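Local coordinates for TfuA domain-containing protein (Methanosarcina acetivorans, PDB 6XP8) that takes part in peptide backbone thioamidation, probably as a partner of a YcaO enzyme, at residues 143-156 / 169-183. Residues are numbered along the deposited sequence; the frame is centred on the assembly and turned at random.
Sequences LVSEKEHNALLDLA and LTKEGGKKGLIPKEK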
# COMPACT_ATOMS: atom_id res chain seq x y z
N LEU A 143 -6.80 -6.93 -23.52
CA LEU A 143 -5.50 -7.59 -23.59
C LEU A 143 -5.52 -8.99 -22.97
O LEU A 143 -4.62 -9.79 -23.22
CB LEU A 143 -4.41 -6.72 -22.97
CG LEU A 143 -4.13 -5.40 -23.72
CD1 LEU A 143 -3.49 -4.40 -22.79
CD2 LEU A 143 -3.28 -5.61 -24.97
N VAL A 144 -6.53 -9.26 -22.14
CA VAL A 144 -6.82 -10.60 -21.63
C VAL A 144 -8.32 -10.92 -21.74
O VAL A 144 -9.17 -10.02 -21.72
CB VAL A 144 -6.34 -10.84 -20.16
CG1 VAL A 144 -4.82 -10.78 -20.04
CG2 VAL A 144 -6.99 -9.88 -19.17
N SER A 145 -8.62 -12.21 -21.87
CA SER A 145 -9.98 -12.72 -21.70
C SER A 145 -10.29 -12.82 -20.21
O SER A 145 -9.38 -12.70 -19.37
CB SER A 145 -10.11 -14.10 -22.33
OG SER A 145 -9.41 -15.06 -21.55
N GLU A 146 -11.55 -13.08 -19.87
CA GLU A 146 -11.95 -13.28 -18.49
C GLU A 146 -11.27 -14.52 -17.88
O GLU A 146 -10.83 -14.47 -16.73
CB GLU A 146 -13.47 -13.35 -18.36
CG GLU A 146 -14.01 -12.55 -17.19
CD GLU A 146 -15.46 -12.15 -17.36
OE1 GLU A 146 -15.77 -10.95 -17.23
OE2 GLU A 146 -16.30 -13.04 -17.65
N LYS A 147 -11.17 -15.59 -18.67
CA LYS A 147 -10.49 -16.82 -18.26
C LYS A 147 -9.01 -16.55 -17.93
O LYS A 147 -8.50 -17.03 -16.91
CB LYS A 147 -10.62 -17.92 -19.33
CG LYS A 147 -10.15 -19.31 -18.90
CD LYS A 147 -10.28 -20.32 -20.03
CE LYS A 147 -9.56 -21.63 -19.72
NZ LYS A 147 -10.34 -22.53 -18.82
N GLU A 148 -8.35 -15.78 -18.81
CA GLU A 148 -6.94 -15.40 -18.65
C GLU A 148 -6.72 -14.49 -17.45
O GLU A 148 -5.77 -14.68 -16.69
CB GLU A 148 -6.41 -14.74 -19.92
CG GLU A 148 -6.15 -15.72 -21.06
CD GLU A 148 -6.11 -15.07 -22.43
OE1 GLU A 148 -6.48 -13.88 -22.58
OE2 GLU A 148 -5.70 -15.76 -23.38
N HIS A 149 -7.61 -13.51 -17.28
CA HIS A 149 -7.63 -12.64 -16.10
C HIS A 149 -7.70 -13.46 -14.82
O HIS A 149 -6.87 -13.29 -13.93
CB HIS A 149 -8.81 -11.65 -16.17
CG HIS A 149 -9.04 -10.90 -14.90
ND1 HIS A 149 -9.80 -11.40 -13.86
CD2 HIS A 149 -8.59 -9.69 -14.49
CE1 HIS A 149 -9.82 -10.53 -12.87
NE2 HIS A 149 -9.10 -9.48 -13.23
N ASN A 150 -8.70 -14.34 -14.74
CA ASN A 150 -8.94 -15.15 -13.55
C ASN A 150 -7.79 -16.11 -13.25
O ASN A 150 -7.42 -16.29 -12.08
CB ASN A 150 -10.26 -15.92 -13.66
CG ASN A 150 -11.48 -15.00 -13.74
OD1 ASN A 150 -11.38 -13.78 -13.56
ND2 ASN A 150 -12.63 -15.59 -14.00
N ALA A 151 -7.22 -16.71 -14.30
CA ALA A 151 -6.10 -17.65 -14.15
C ALA A 151 -4.85 -16.94 -13.64
O ALA A 151 -4.17 -17.43 -12.73
CB ALA A 151 -5.82 -18.38 -15.45
N LEU A 152 -4.56 -15.77 -14.21
CA LEU A 152 -3.38 -14.99 -13.81
C LEU A 152 -3.52 -14.39 -12.42
O LEU A 152 -2.54 -14.28 -11.68
CB LEU A 152 -3.06 -13.90 -14.84
CG LEU A 152 -2.52 -14.41 -16.18
CD1 LEU A 152 -2.45 -13.25 -17.16
CD2 LEU A 152 -1.16 -15.10 -16.07
N LEU A 153 -4.74 -13.99 -12.07
CA LEU A 153 -5.01 -13.48 -10.73
C LEU A 153 -4.84 -14.57 -9.66
O LEU A 153 -4.19 -14.35 -8.64
CB LEU A 153 -6.39 -12.81 -10.65
CG LEU A 153 -6.91 -12.34 -9.29
CD1 LEU A 153 -5.98 -11.34 -8.61
CD2 LEU A 153 -8.30 -11.75 -9.47
N ASP A 154 -5.41 -15.75 -9.92
CA ASP A 154 -5.19 -16.92 -9.05
C ASP A 154 -3.70 -17.25 -8.90
O ASP A 154 -3.24 -17.56 -7.79
CB ASP A 154 -5.95 -18.14 -9.58
CG ASP A 154 -5.70 -19.38 -8.75
OD1 ASP A 154 -6.24 -19.47 -7.62
OD2 ASP A 154 -4.96 -20.27 -9.22
N LEU A 155 -2.95 -17.19 -10.01
CA LEU A 155 -1.50 -17.41 -9.97
C LEU A 155 -0.82 -16.40 -9.05
O LEU A 155 0.01 -16.79 -8.22
CB LEU A 155 -0.89 -17.38 -11.39
CG LEU A 155 0.64 -17.57 -11.54
CD1 LEU A 155 1.15 -18.85 -10.90
CD2 LEU A 155 1.07 -17.49 -13.00
N ALA A 156 -1.18 -15.12 -9.19
CA ALA A 156 -0.59 -14.05 -8.38
C ALA A 156 -0.86 -14.26 -6.89
O ALA A 156 0.05 -14.14 -6.07
CB ALA A 156 -1.10 -12.69 -8.84
N LEU A 169 4.86 -13.03 -13.48
CA LEU A 169 3.48 -13.47 -13.66
C LEU A 169 3.19 -13.89 -15.10
O LEU A 169 2.60 -14.95 -15.32
CB LEU A 169 2.50 -12.39 -13.20
CG LEU A 169 1.01 -12.72 -13.05
CD1 LEU A 169 0.78 -13.80 -12.01
CD2 LEU A 169 0.22 -11.46 -12.72
N THR A 170 3.60 -13.06 -16.06
CA THR A 170 3.41 -13.36 -17.49
C THR A 170 4.27 -14.53 -17.96
O THR A 170 3.84 -15.32 -18.80
CB THR A 170 3.61 -12.14 -18.41
OG1 THR A 170 4.91 -11.57 -18.19
CG2 THR A 170 2.52 -11.08 -18.17
N LYS A 171 5.48 -14.64 -17.41
CA LYS A 171 6.42 -15.73 -17.72
C LYS A 171 5.88 -17.08 -17.23
O LYS A 171 5.79 -18.03 -18.01
CB LYS A 171 7.81 -15.43 -17.14
CG LYS A 171 8.92 -16.39 -17.52
CD LYS A 171 10.26 -15.81 -17.09
CE LYS A 171 11.33 -16.89 -17.01
NZ LYS A 171 12.62 -16.33 -16.53
N GLU A 172 5.51 -17.14 -15.95
CA GLU A 172 4.96 -18.35 -15.33
C GLU A 172 3.58 -18.68 -15.90
O GLU A 172 3.25 -19.86 -16.08
CB GLU A 172 4.90 -18.20 -13.80
CG GLU A 172 4.59 -19.49 -13.05
CD GLU A 172 4.69 -19.38 -11.54
OE1 GLU A 172 4.83 -18.26 -10.99
OE2 GLU A 172 4.62 -20.44 -10.87
N GLY A 173 2.78 -17.64 -16.16
CA GLY A 173 1.49 -17.78 -16.84
C GLY A 173 1.60 -18.49 -18.17
O GLY A 173 0.84 -19.42 -18.45
N GLY A 174 2.57 -18.05 -18.98
CA GLY A 174 2.89 -18.68 -20.27
C GLY A 174 3.37 -20.11 -20.15
O GLY A 174 2.94 -20.99 -20.90
N LYS A 175 4.26 -20.35 -19.18
CA LYS A 175 4.81 -21.69 -18.90
C LYS A 175 3.74 -22.68 -18.41
O LYS A 175 3.84 -23.88 -18.69
CB LYS A 175 5.94 -21.60 -17.87
CG LYS A 175 7.25 -21.07 -18.42
CD LYS A 175 8.31 -21.05 -17.33
CE LYS A 175 9.60 -20.40 -17.80
NZ LYS A 175 10.58 -20.28 -16.68
N LYS A 176 2.74 -22.18 -17.70
CA LYS A 176 1.64 -23.00 -17.17
C LYS A 176 0.43 -23.09 -18.11
O LYS A 176 -0.60 -23.67 -17.74
CB LYS A 176 1.21 -22.49 -15.79
CG LYS A 176 2.20 -22.79 -14.67
CD LYS A 176 1.75 -22.16 -13.36
CE LYS A 176 2.50 -22.74 -12.17
NZ LYS A 176 1.89 -24.02 -11.71
N GLY A 177 0.57 -22.52 -19.31
CA GLY A 177 -0.48 -22.54 -20.34
C GLY A 177 -1.72 -21.72 -20.01
O GLY A 177 -2.84 -22.08 -20.41
N LEU A 178 -1.52 -20.63 -19.28
CA LEU A 178 -2.61 -19.76 -18.84
C LEU A 178 -2.90 -18.62 -19.82
O LEU A 178 -3.97 -18.02 -19.77
CB LEU A 178 -2.33 -19.19 -17.45
CG LEU A 178 -1.92 -20.13 -16.30
CD1 LEU A 178 -1.73 -19.30 -15.04
CD2 LEU A 178 -2.93 -21.25 -16.06
N ILE A 179 -1.94 -18.35 -20.71
CA ILE A 179 -2.01 -17.25 -21.68
C ILE A 179 -1.05 -17.56 -22.84
O ILE A 179 0.04 -18.10 -22.61
CB ILE A 179 -1.70 -15.87 -21.00
CG1 ILE A 179 -2.05 -14.68 -21.92
CG2 ILE A 179 -0.27 -15.81 -20.44
CD1 ILE A 179 -2.17 -13.35 -21.22
N PRO A 180 -1.45 -17.25 -24.10
CA PRO A 180 -0.48 -17.34 -25.20
C PRO A 180 0.70 -16.40 -24.95
O PRO A 180 0.50 -15.31 -24.41
CB PRO A 180 -1.28 -16.88 -26.42
CG PRO A 180 -2.69 -17.24 -26.09
CD PRO A 180 -2.82 -16.99 -24.61
N LYS A 181 1.89 -16.83 -25.33
CA LYS A 181 3.12 -16.08 -25.04
C LYS A 181 3.19 -14.71 -25.73
O LYS A 181 3.69 -13.76 -25.13
CB LYS A 181 4.37 -16.93 -25.30
CG LYS A 181 4.59 -17.97 -24.21
CD LYS A 181 5.79 -18.87 -24.47
CE LYS A 181 5.78 -20.02 -23.48
NZ LYS A 181 6.73 -21.10 -23.83
N GLU A 182 2.68 -14.61 -26.96
CA GLU A 182 2.62 -13.31 -27.65
C GLU A 182 1.64 -12.35 -26.99
O GLU A 182 1.92 -11.15 -26.87
CB GLU A 182 2.31 -13.48 -29.15
CG GLU A 182 3.46 -14.06 -29.96
CD GLU A 182 4.67 -13.14 -30.01
OE1 GLU A 182 4.64 -12.15 -30.76
OE2 GLU A 182 5.66 -13.43 -29.30
N LYS A 183 0.51 -12.89 -26.55
CA LYS A 183 -0.49 -12.15 -25.78
C LYS A 183 0.07 -11.75 -24.41
O LYS A 183 -0.24 -10.66 -23.90
CB LYS A 183 -1.77 -12.99 -25.62
CG LYS A 183 -3.03 -12.15 -25.50
CD LYS A 183 -4.28 -13.02 -25.46
CE LYS A 183 -5.52 -12.15 -25.42
NZ LYS A 183 -6.76 -12.93 -25.16
O HOH W 1 -2.44 -8.98 -24.49
O HOH W 2 -6.09 -15.85 -26.12
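Lys183 and Glu148 form a salt bridge where the two segments meet, with Lys183 NZ 2.8 Å from Glu148 OE1. The ammonium uses the syn lone pair of OE1. Glu148 OE1 also accepts from Ser145 N at 2.8 Å, on its anti side and 29° out of the carboxylate plane. Glu148 N in turn donates to Ser145 OG at 3.0 Å, which closes a capping box at the start of helix 146-157. Two bonds thus grip OE1, and the one from Ser145 N probably steadies the carboxylate that meets Lys183. A water takes a bond from Lys183 NZ and gives one to Glu148 OE2. Another water donates to both Leu143 O and Lys183 O. The Lys183 chain runs extended beyond CG and crosses Glu148 at about a right angle.

Farther along the helix the contact is mainly apolar. With CG anti to the backbone N (chi1 179°), Leu155 reaches across to helix 166-175, where its CD2 lies 3.6 Å from Gly173 N. That N-H is already bonded to Leu169 O. Leu178 CD1 packs on Leu155 CD2. Gly177, with positive phi, follows helix 166-175 in a Schellman motif: Leu178 N bonds to Gly173 O and Gly177 N to Gly174 O. A capping box thus lies beside a Schellman turn in an all-helical region away from the parallel sheet.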